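Local coordinates for protein alpha-l-arabinofuranosidase (Gibberella zeae, PDB 2W5O) that probably hydrolyses alpha-L-arabinofuranosidic linkages in arabinan-type substrates, and binds arabinofuranose in a pocket of a six-bladed beta-propeller, at residues E156-T161 / M212-K217; I224-Y229 / P276-T281. One frame throughout, in Å; residues are numbered along the deposited sequence.

Contact 1. Residues E156-T161 / M212-K217; sequences EPFLMT and MPTVAK. With AHR (alpha-L-arabinofuranose), chain B.
Phe-158 carries the apolar part of this contact, its ring lying across the backbone of the facing strand at Thr-214 and Val-215. Thr-214 CA sits over one face, 3.9 Å from the ring centroid and 8° off the normal, which makes a nearly vertical CH-pi contact. Beside it, Thr-214 CG2 reaches Phe-158 CD1 at 3.6 Å, while Val-215 CB packs on Phe-158 CE2. Phe-158 gets there by setting CG opposite its own backbone N (chi1 -177°), on a CB that already points across the gap. Farther along, selenium of the selenomethionine Met-160 meets Val-215 CG1 at 3.5 Å, the two side chains crossing at about a right angle.

No direct hydrogen bond joins the segments, whose short axes run nearly parallel (13°) and come no closer than 6.9 Å. One water bridges them, donating to Glu-156 O and to Pro-213 O, the latter 2.7 Å from the water oxygen; it thus serves two buried carbonyls at once.

At the other end, the contact meets the bound arabinofuranose. Glu-156 OE1 accepts a hydrogen bond from the sugar O2 at 2.8 Å and is also bonded to Ser-171 OG, so two partners fix that oxygen. Glu-156 OE2 comes within 3.1 Å of the anomeric C1. Met-212, also selenomethionine, bends at its last torsion; its CG rests against Glu-156 OE1 and its SE lies 3.2 Å from sugar O1.

Strands 154-162 and 209-217 are the first, innermost strands of successive four-stranded sheets. Such side-chain packing between parallel inner strands is that of neighbouring blades in a beta-propeller, here with their N-terminal ends lining the arabinose-binding site.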
ATOM      1  N   GLU A 156      -4.048  -6.055  -4.352  1.00  8.76           N
ATOM      2  CA  GLU A 156      -3.094  -5.281  -3.559  1.00  8.82           C
ATOM      3  C   GLU A 156      -1.680  -5.132  -4.116  1.00  8.60           C
ATOM      4  O   GLU A 156      -0.698  -5.480  -3.451  1.00  9.57           O
ATOM      5  CB  GLU A 156      -3.084  -5.880  -2.126  1.00  9.06           C
ATOM      6  CG  GLU A 156      -4.428  -5.689  -1.417  1.00 11.34           C
ATOM      7  CD  GLU A 156      -4.761  -6.771  -0.382  1.00 13.72           C
ATOM      8  OE1 GLU A 156      -3.998  -7.754  -0.246  1.00 11.07           O
ATOM      9  OE2 GLU A 156      -5.814  -6.631   0.277  1.00 13.44           O
ATOM     10  N   PRO A 157      -1.543  -4.541  -5.325  1.00  8.98           N
ATOM     11  CA  PRO A 157      -0.188  -4.362  -5.889  1.00  8.32           C
ATOM     12  C   PRO A 157       0.681  -3.382  -5.142  1.00  8.81           C
ATOM     13  O   PRO A 157       0.208  -2.395  -4.593  1.00  9.25           O
ATOM     14  CB  PRO A 157      -0.445  -3.810  -7.295  1.00  8.41           C
ATOM     15  CG  PRO A 157      -1.813  -3.163  -7.205  1.00  8.47           C
ATOM     16  CD  PRO A 157      -2.599  -3.956  -6.182  1.00  7.99           C
ATOM     17  N   PHE A 158       1.964  -3.674  -5.096  1.00  8.40           N
ATOM     18  CA  PHE A 158       2.918  -2.748  -4.499  1.00  8.48           C
ATOM     19  C   PHE A 158       4.191  -2.817  -5.351  1.00  8.49           C
ATOM     20  O   PHE A 158       4.701  -3.923  -5.612  1.00  8.01           O
ATOM     21  CB  PHE A 158       3.249  -3.107  -3.043  1.00  7.59           C
ATOM     22  CG  PHE A 158       4.192  -2.099  -2.394  1.00  7.65           C
ATOM     23  CD1 PHE A 158       3.686  -0.960  -1.783  1.00  8.59           C
ATOM     24  CD2 PHE A 158       5.588  -2.250  -2.489  1.00  6.84           C
ATOM     25  CE1 PHE A 158       4.560   0.005  -1.210  1.00  8.67           C
ATOM     26  CE2 PHE A 158       6.454  -1.302  -1.950  1.00  7.35           C
ATOM     27  CZ  PHE A 158       5.947  -0.165  -1.304  1.00  7.85           C
ATOM     28  N   LEU A 159       4.687  -1.655  -5.781  0.50  8.95           N
ATOM     29  CA  LEU A 159       5.790  -1.578  -6.746  0.50  9.36           C
ATOM     30  C   LEU A 159       7.081  -1.078  -6.123  0.50  9.31           C
ATOM     31  O   LEU A 159       7.073  -0.181  -5.273  0.50  8.75           O
ATOM     32  CB  LEU A 159       5.421  -0.642  -7.903  0.50  9.94           C
ATOM     33  CG  LEU A 159       4.302  -1.073  -8.855  0.50 10.87           C
ATOM     34  CD1 LEU A 159       3.691   0.151  -9.533  0.50 13.19           C
ATOM     35  CD2 LEU A 159       4.819  -2.080  -9.886  0.50 11.33           C
HETATM   36  N   MSE A 160       8.198  -1.635  -6.578  1.00  9.29           N
HETATM   37  CA  MSE A 160       9.482  -1.151  -6.146  1.00 10.32           C
HETATM   38  C   MSE A 160      10.517  -1.607  -7.156  1.00 11.13           C
HETATM   39  O   MSE A 160      10.429  -2.708  -7.699  1.00 11.13           O
HETATM   40  CB  MSE A 160       9.834  -1.700  -4.764  1.00  9.43           C
HETATM   41  CG  MSE A 160      11.050  -1.018  -4.092  1.00 11.52           C
HETATM   42 SE   MSE A 160      11.595  -1.994  -2.495  1.00 16.26          SE
HETATM   43  CE  MSE A 160      12.218  -3.631  -3.380  1.00 11.47           C
ATOM     44  N   THR A 161      11.514  -0.761  -7.372  1.00 11.57           N
ATOM     45  CA  THR A 161      12.626  -1.091  -8.231  1.00 11.72           C
ATOM     46  C   THR A 161      13.701  -1.871  -7.481  1.00 12.10           C
ATOM     47  O   THR A 161      13.940  -1.629  -6.305  1.00 11.94           O
ATOM     48  CB  THR A 161      13.293   0.197  -8.679  1.00 11.55           C
ATOM     49  OG1 THR A 161      12.410   0.880  -9.579  1.00 12.00           O
ATOM     50  CG2 THR A 161      14.586  -0.086  -9.388  1.00 11.88           C
HETATM   51  N   MSE A 212      -1.115  -8.198   1.905  1.00  8.90           N
HETATM   52  CA  MSE A 212      -0.929  -6.745   1.947  1.00  9.30           C
HETATM   53  C   MSE A 212       0.537  -6.359   2.069  1.00  8.80           C
HETATM   54  O   MSE A 212       0.953  -5.800   3.077  1.00  9.73           O
HETATM   55  CB  MSE A 212      -1.807  -6.116   3.034  1.00  9.07           C
HETATM   56  CG  MSE A 212      -3.258  -6.623   2.910  1.00 12.99           C
HETATM   57 SE   MSE A 212      -4.642  -5.637   3.869  1.00 19.53          SE
HETATM   58  CE  MSE A 212      -4.524  -4.071   2.703  1.00 13.82           C
ATOM     59  N   PRO A 213       1.329  -6.702   1.048  1.00  8.22           N
ATOM     60  CA  PRO A 213       2.768  -6.500   1.085  1.00  8.29           C
ATOM     61  C   PRO A 213       3.161  -5.071   0.818  1.00  8.62           C
ATOM     62  O   PRO A 213       2.740  -4.420  -0.149  1.00  7.86           O
ATOM     63  CB  PRO A 213       3.294  -7.423  -0.025  1.00  8.23           C
ATOM     64  CG  PRO A 213       2.218  -7.405  -1.029  1.00  8.75           C
ATOM     65  CD  PRO A 213       0.897  -7.291  -0.232  1.00  8.92           C
ATOM     66  N   THR A 214       3.977  -4.556   1.717  1.00  8.31           N
ATOM     67  CA  THR A 214       4.702  -3.374   1.354  1.00  8.77           C
ATOM     68  C   THR A 214       6.151  -3.547   1.768  1.00  8.60           C
ATOM     69  O   THR A 214       6.462  -4.374   2.625  1.00  8.80           O
ATOM     70  CB  THR A 214       4.153  -2.113   2.019  1.00  9.35           C
ATOM     71  OG1 THR A 214       4.229  -2.257   3.460  1.00 10.83           O
ATOM     72  CG2 THR A 214       2.720  -1.861   1.593  1.00  9.94           C
ATOM     73  N   VAL A 215       7.019  -2.734   1.174  1.00  7.94           N
ATOM     74  CA  VAL A 215       8.461  -2.952   1.261  1.00  7.17           C
ATOM     75  C   VAL A 215       9.200  -1.622   1.386  1.00  6.99           C
ATOM     76  O   VAL A 215       8.766  -0.613   0.837  1.00  6.45           O
ATOM     77  CB  VAL A 215       8.953  -3.665  -0.014  1.00  7.25           C
ATOM     78  CG1 VAL A 215      10.419  -4.079   0.122  1.00  5.60           C
ATOM     79  CG2 VAL A 215       8.060  -4.875  -0.360  1.00  5.86           C
ATOM     80  N   ALA A 216      10.305  -1.616   2.125  1.00  7.92           N
ATOM     81  CA  ALA A 216      11.185  -0.441   2.190  1.00  9.07           C
ATOM     82  C   ALA A 216      12.650  -0.832   2.266  1.00  9.99           C
ATOM     83  O   ALA A 216      13.017  -1.887   2.849  1.00 11.01           O
ATOM     84  CB  ALA A 216      10.807   0.489   3.386  1.00  8.55           C
ATOM     85  N   LYS A 217      13.487   0.021   1.675  1.00 10.56           N
ATOM     86  CA  LYS A 217      14.918  -0.190   1.618  1.00 10.76           C
ATOM     87  C   LYS A 217      15.595   0.409   2.835  1.00 11.35           C
ATOM     88  O   LYS A 217      15.338   1.582   3.191  1.00 10.54           O
ATOM     89  CB  LYS A 217      15.515   0.473   0.386  1.00 12.01           C
ATOM     90  CG  LYS A 217      16.933  -0.029   0.130  1.00 13.15           C
ATOM     91  CD  LYS A 217      17.534   0.487  -1.159  1.00 15.08           C
ATOM     92  CE  LYS A 217      18.780  -0.387  -1.400  1.00 22.06           C
ATOM     93  NZ  LYS A 217      19.760   0.235  -2.319  1.00 24.42           N
TER
HETATM   94  O5  AHR B   1     -10.369  -7.823   0.567  1.00 21.62           O
HETATM   95  C5  AHR B   1      -9.058  -8.199   0.175  1.00 16.98           C
HETATM   96  C4  AHR B   1      -8.454  -8.816   1.400  1.00 20.53           C
HETATM   97  O4  AHR B   1      -7.999  -7.736   2.232  1.00 20.00           O
HETATM   98  C3  AHR B   1      -7.218  -9.618   1.027  1.00 17.93           C
HETATM   99  O3  AHR B   1      -7.590 -10.960   0.770  1.00 17.22           O
HETATM  100  C2  AHR B   1      -6.317  -9.429   2.250  1.00 17.34           C
HETATM  101  O2  AHR B   1      -4.965  -9.474   1.761  1.00 14.50           O
HETATM  102  C1  AHR B   1      -6.762  -8.077   2.874  1.00 19.04           C
HETATM  103  O1  AHR B   1      -6.966  -7.848   4.294  1.00 22.85           O
HETATM  104  O   HOH W   1       0.211  -4.086  -0.996  1.00 15.40           O

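Contact 2. Residues I224-Y229 / P276-T281; sequences IYVYEY and PYVVWT. With AHR (alpha-L-arabinofuranose), chain B.
In this propeller, neighbouring blades meet through side chains, and here Val-226, on the second strand of one blade, packs on Val-278 of the inner strand of the next and on Pro-276 just before it. The two gamma carbons of Val-226 divide the work. CG1, set opposite the backbone N (chi1 175°), touches Pro-276 CB at 3.8 Å, whereas CG2 meets Val-278 CG1 at 3.7 Å. Ile-224 prolongs the seam more loosely, its CG2 4.3 Å from Val-278 CG2. At the sugar end of the contact, the Pro-276 ring lies against the main chain, with CG 3.6 Å from Tyr-227 C, and its CD is 3.9 Å from Glu-228 CB.

Beyond that CB the glutamate runs out straight to the bound arabinofuranose. Its OE2 accepts a hydrogen bond from the sugar O1, the anomeric hydroxyl, at 2.6 Å; the other oxygen, OE1, is bonded to the backbone N of Ser-275, just ahead of Pro-276.

The two segments meet without a hydrogen bond, by side-chain packing and by a proline ring set against a peptide. The Ser-275 amide holds one carboxylate oxygen of Glu-228, and the proline beside its CB probably limits how that side chain can move.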
ATOM      1  N   ILE A 224      13.118  -4.343   4.104  1.00  8.94           N
ATOM      2  CA  ILE A 224      12.151  -4.900   5.072  1.00  8.61           C
ATOM      3  C   ILE A 224      10.825  -5.061   4.330  1.00  8.59           C
ATOM      4  O   ILE A 224      10.417  -4.186   3.585  1.00  8.32           O
ATOM      5  CB  ILE A 224      12.006  -4.022   6.373  1.00  8.67           C
ATOM      6  CG1 ILE A 224      11.054  -4.699   7.379  1.00  9.22           C
ATOM      7  CG2 ILE A 224      11.552  -2.582   6.032  1.00  5.62           C
ATOM      8  CD1 ILE A 224      11.021  -3.999   8.774  1.00  7.81           C
ATOM      9  N   TYR A 225      10.217  -6.232   4.495  1.00  8.27           N
ATOM     10  CA  TYR A 225       9.038  -6.662   3.763  1.00  8.29           C
ATOM     11  C   TYR A 225       7.958  -6.867   4.833  1.00  8.27           C
ATOM     12  O   TYR A 225       8.160  -7.654   5.763  1.00  9.19           O
ATOM     13  CB  TYR A 225       9.368  -8.012   3.125  1.00  7.66           C
ATOM     14  CG  TYR A 225       8.211  -8.680   2.422  1.00  8.34           C
ATOM     15  CD1 TYR A 225       7.842  -8.292   1.159  1.00  8.06           C
ATOM     16  CD2 TYR A 225       7.522  -9.738   3.010  1.00  8.83           C
ATOM     17  CE1 TYR A 225       6.782  -8.920   0.495  1.00  8.58           C
ATOM     18  CE2 TYR A 225       6.486 -10.383   2.357  1.00  4.81           C
ATOM     19  CZ  TYR A 225       6.117  -9.963   1.108  1.00  8.72           C
ATOM     20  OH  TYR A 225       5.081 -10.581   0.446  1.00  8.07           O
ATOM     21  N   VAL A 226       6.879  -6.096   4.769  1.00  7.30           N
ATOM     22  CA  VAL A 226       5.896  -6.069   5.840  1.00  6.81           C
ATOM     23  C   VAL A 226       4.553  -6.527   5.307  1.00  6.92           C
ATOM     24  O   VAL A 226       4.212  -6.270   4.149  1.00  7.31           O
ATOM     25  CB  VAL A 226       5.810  -4.655   6.421  1.00  7.41           C
ATOM     26  CG1 VAL A 226       4.662  -4.508   7.509  1.00  5.26           C
ATOM     27  CG2 VAL A 226       7.188  -4.304   6.953  1.00  5.79           C
ATOM     28  N   TYR A 227       3.798  -7.232   6.144  1.00  6.57           N
ATOM     29  CA  TYR A 227       2.541  -7.819   5.660  1.00  6.95           C
ATOM     30  C   TYR A 227       1.681  -8.191   6.873  1.00  7.16           C
ATOM     31  O   TYR A 227       2.177  -8.194   8.016  1.00  7.62           O
ATOM     32  CB  TYR A 227       2.819  -9.044   4.778  1.00  6.41           C
ATOM     33  CG  TYR A 227       3.632 -10.141   5.457  1.00  7.40           C
ATOM     34  CD1 TYR A 227       3.005 -11.213   6.110  1.00  8.55           C
ATOM     35  CD2 TYR A 227       5.044 -10.094   5.476  1.00  6.80           C
ATOM     36  CE1 TYR A 227       3.763 -12.224   6.770  1.00 10.86           C
ATOM     37  CE2 TYR A 227       5.789 -11.089   6.125  1.00  8.85           C
ATOM     38  CZ  TYR A 227       5.148 -12.151   6.754  1.00  9.71           C
ATOM     39  OH  TYR A 227       5.904 -13.131   7.358  1.00 10.13           O
ATOM     40  N   GLU A 228       0.397  -8.442   6.661  1.00  6.81           N
ATOM     41  CA  GLU A 228      -0.421  -8.912   7.780  1.00  7.72           C
ATOM     42  C   GLU A 228      -0.414 -10.432   7.682  1.00  8.15           C
ATOM     43  O   GLU A 228      -0.533 -10.973   6.599  1.00  8.28           O
ATOM     44  CB  GLU A 228      -1.858  -8.363   7.704  1.00  8.13           C
ATOM     45  CG  GLU A 228      -2.642  -8.837   6.499  1.00  8.61           C
ATOM     46  CD  GLU A 228      -4.084  -8.253   6.409  1.00 13.07           C
ATOM     47  OE1 GLU A 228      -4.463  -7.360   7.203  1.00 12.72           O
ATOM     48  OE2 GLU A 228      -4.839  -8.702   5.510  1.00 15.77           O
ATOM     49  N   TYR A 229      -0.276 -11.123   8.800  1.00  8.52           N
ATOM     50  CA  TYR A 229      -0.243 -12.573   8.773  1.00  8.83           C
ATOM     51  C   TYR A 229      -1.613 -13.079   9.232  1.00  9.48           C
ATOM     52  O   TYR A 229      -1.824 -13.348  10.436  1.00  9.38           O
ATOM     53  CB  TYR A 229       0.845 -13.037   9.731  1.00  9.44           C
ATOM     54  CG  TYR A 229       1.061 -14.536   9.875  1.00  9.76           C
ATOM     55  CD1 TYR A 229       0.212 -15.463   9.287  1.00 11.29           C
ATOM     56  CD2 TYR A 229       2.113 -15.014  10.653  1.00 10.64           C
ATOM     57  CE1 TYR A 229       0.414 -16.839   9.451  1.00 10.35           C
ATOM     58  CE2 TYR A 229       2.332 -16.369  10.812  1.00 11.90           C
ATOM     59  CZ  TYR A 229       1.467 -17.274  10.216  1.00 11.65           C
ATOM     60  OH  TYR A 229       1.678 -18.618  10.368  1.00 13.29           O
ATOM     61  N   PRO A 276      -1.009  -3.354   7.113  1.00  9.77           N
ATOM     62  CA  PRO A 276       0.077  -2.457   7.469  1.00  8.75           C
ATOM     63  C   PRO A 276       0.697  -1.772   6.254  1.00  8.85           C
ATOM     64  O   PRO A 276       0.437  -2.150   5.096  1.00  8.88           O
ATOM     65  CB  PRO A 276       1.116  -3.405   8.080  1.00  8.98           C
ATOM     66  CG  PRO A 276       0.883  -4.709   7.342  1.00  8.48           C
ATOM     67  CD  PRO A 276      -0.601  -4.767   7.038  1.00  9.26           C
ATOM     68  N   TYR A 277       1.540  -0.788   6.522  1.00  7.42           N
ATOM     69  CA  TYR A 277       2.215  -0.017   5.478  1.00  7.60           C
ATOM     70  C   TYR A 277       3.555   0.475   6.049  1.00  7.73           C
ATOM     71  O   TYR A 277       3.591   1.066   7.109  1.00  8.02           O
ATOM     72  CB  TYR A 277       1.362   1.191   5.049  1.00  7.36           C
ATOM     73  CG  TYR A 277       1.795   1.782   3.711  1.00  8.76           C
ATOM     74  CD1 TYR A 277       1.124   1.482   2.538  1.00  9.71           C
ATOM     75  CD2 TYR A 277       2.914   2.562   3.632  1.00  9.39           C
ATOM     76  CE1 TYR A 277       1.543   1.986   1.340  1.00 10.32           C
ATOM     77  CE2 TYR A 277       3.338   3.080   2.462  1.00  9.43           C
ATOM     78  CZ  TYR A 277       2.667   2.791   1.318  1.00 11.33           C
ATOM     79  OH  TYR A 277       3.150   3.333   0.164  1.00 10.04           O
ATOM     80  N   VAL A 278       4.663   0.223   5.357  1.00  6.95           N
ATOM     81  CA  VAL A 278       5.936   0.582   5.908  1.00  6.08           C
ATOM     82  C   VAL A 278       6.683   1.573   5.027  1.00  6.16           C
ATOM     83  O   VAL A 278       6.545   1.548   3.793  1.00  4.83           O
ATOM     84  CB  VAL A 278       6.835  -0.649   6.099  1.00  5.35           C
ATOM     85  CG1 VAL A 278       7.203  -1.311   4.732  1.00  4.52           C
ATOM     86  CG2 VAL A 278       8.087  -0.235   6.826  1.00  6.12           C
ATOM     87  N   VAL A 279       7.434   2.464   5.661  1.00  5.94           N
ATOM     88  CA  VAL A 279       8.421   3.263   4.924  1.00  7.19           C
ATOM     89  C   VAL A 279       9.699   3.352   5.755  1.00  7.66           C
ATOM     90  O   VAL A 279       9.695   3.030   6.945  1.00  7.34           O
ATOM     91  CB  VAL A 279       7.940   4.706   4.636  1.00  8.03           C
ATOM     92  CG1 VAL A 279       6.692   4.720   3.671  1.00  7.30           C
ATOM     93  CG2 VAL A 279       7.631   5.447   5.960  1.00  8.72           C
ATOM     94  N   TRP A 280      10.789   3.782   5.127  1.00  7.59           N
ATOM     95  CA  TRP A 280      12.013   4.079   5.875  1.00  9.00           C
ATOM     96  C   TRP A 280      12.397   5.501   5.514  1.00  9.56           C
ATOM     97  O   TRP A 280      12.227   5.898   4.373  1.00 10.68           O
ATOM     98  CB  TRP A 280      13.143   3.112   5.499  1.00  7.81           C
ATOM     99  CG  TRP A 280      14.453   3.492   6.136  1.00  8.69           C
ATOM    100  CD1 TRP A 280      14.885   3.171   7.399  1.00  7.27           C
ATOM    101  CD2 TRP A 280      15.473   4.294   5.548  1.00  8.44           C
ATOM    102  NE1 TRP A 280      16.111   3.731   7.634  1.00  8.01           N
ATOM    103  CE2 TRP A 280      16.500   4.425   6.510  1.00 11.28           C
ATOM    104  CE3 TRP A 280      15.615   4.928   4.305  1.00  9.37           C
ATOM    105  CZ2 TRP A 280      17.669   5.141   6.258  1.00  7.84           C
ATOM    106  CZ3 TRP A 280      16.784   5.650   4.059  1.00 10.11           C
ATOM    107  CH2 TRP A 280      17.798   5.726   5.031  1.00 10.16           C
ATOM    108  N   THR A 281      12.896   6.264   6.473  1.00  9.48           N
ATOM    109  CA  THR A 281      13.306   7.625   6.203  1.00 10.12           C
ATOM    110  C   THR A 281      14.728   7.864   6.744  1.00 10.37           C
ATOM    111  O   THR A 281      15.082   7.336   7.819  1.00  9.55           O
ATOM    112  CB  THR A 281      12.327   8.612   6.852  1.00 10.81           C
ATOM    113  OG1 THR A 281      12.761   9.959   6.618  1.00 12.02           O
ATOM    114  CG2 THR A 281      12.214   8.358   8.360  1.00 11.98           C
TER
HETATM  115  O5  AHR B   1     -10.369  -7.823   0.567  1.00 21.62           O
HETATM  116  C5  AHR B   1      -9.058  -8.199   0.175  1.00 16.98           C
HETATM  117  C4  AHR B   1      -8.454  -8.816   1.400  1.00 20.53           C
HETATM  118  O4  AHR B   1      -7.999  -7.736   2.232  1.00 20.00           O
HETATM  119  C3  AHR B   1      -7.218  -9.618   1.027  1.00 17.93           C
HETATM  120  O3  AHR B   1      -7.590 -10.960   0.770  1.00 17.22           O
HETATM  121  C2  AHR B   1      -6.317  -9.429   2.250  1.00 17.34           C
HETATM  122  O2  AHR B   1      -4.965  -9.474   1.761  1.00 14.50           O
HETATM  123  C1  AHR B   1      -6.762  -8.077   2.874  1.00 19.04           C
HETATM  124  O1  AHR B   1      -6.966  -7.848   4.294  1.00 22.85           O

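How the contacts relate
From the N terminus, strand 154-162 opens its blade and the chain passes through the remaining three strands before 209-217 starts the next; contact 1 closes that circuit. A short turn leads into strand 223-230, and contact 2 closes a second circuit after the rest of that blade, at 277-281. The two loops follow in series, neither nested nor crossed, and together tie three successive blades. The shared middle blade connects them: Thr-214 O and Ala-216 O probably accept hydrogen bonds from Val-226 N and Ile-224 N. Thr-214 OG1 also bonds Val-278 N, directly joining the inner strands of two blades. Both contacts converge on the same arabinofuranose.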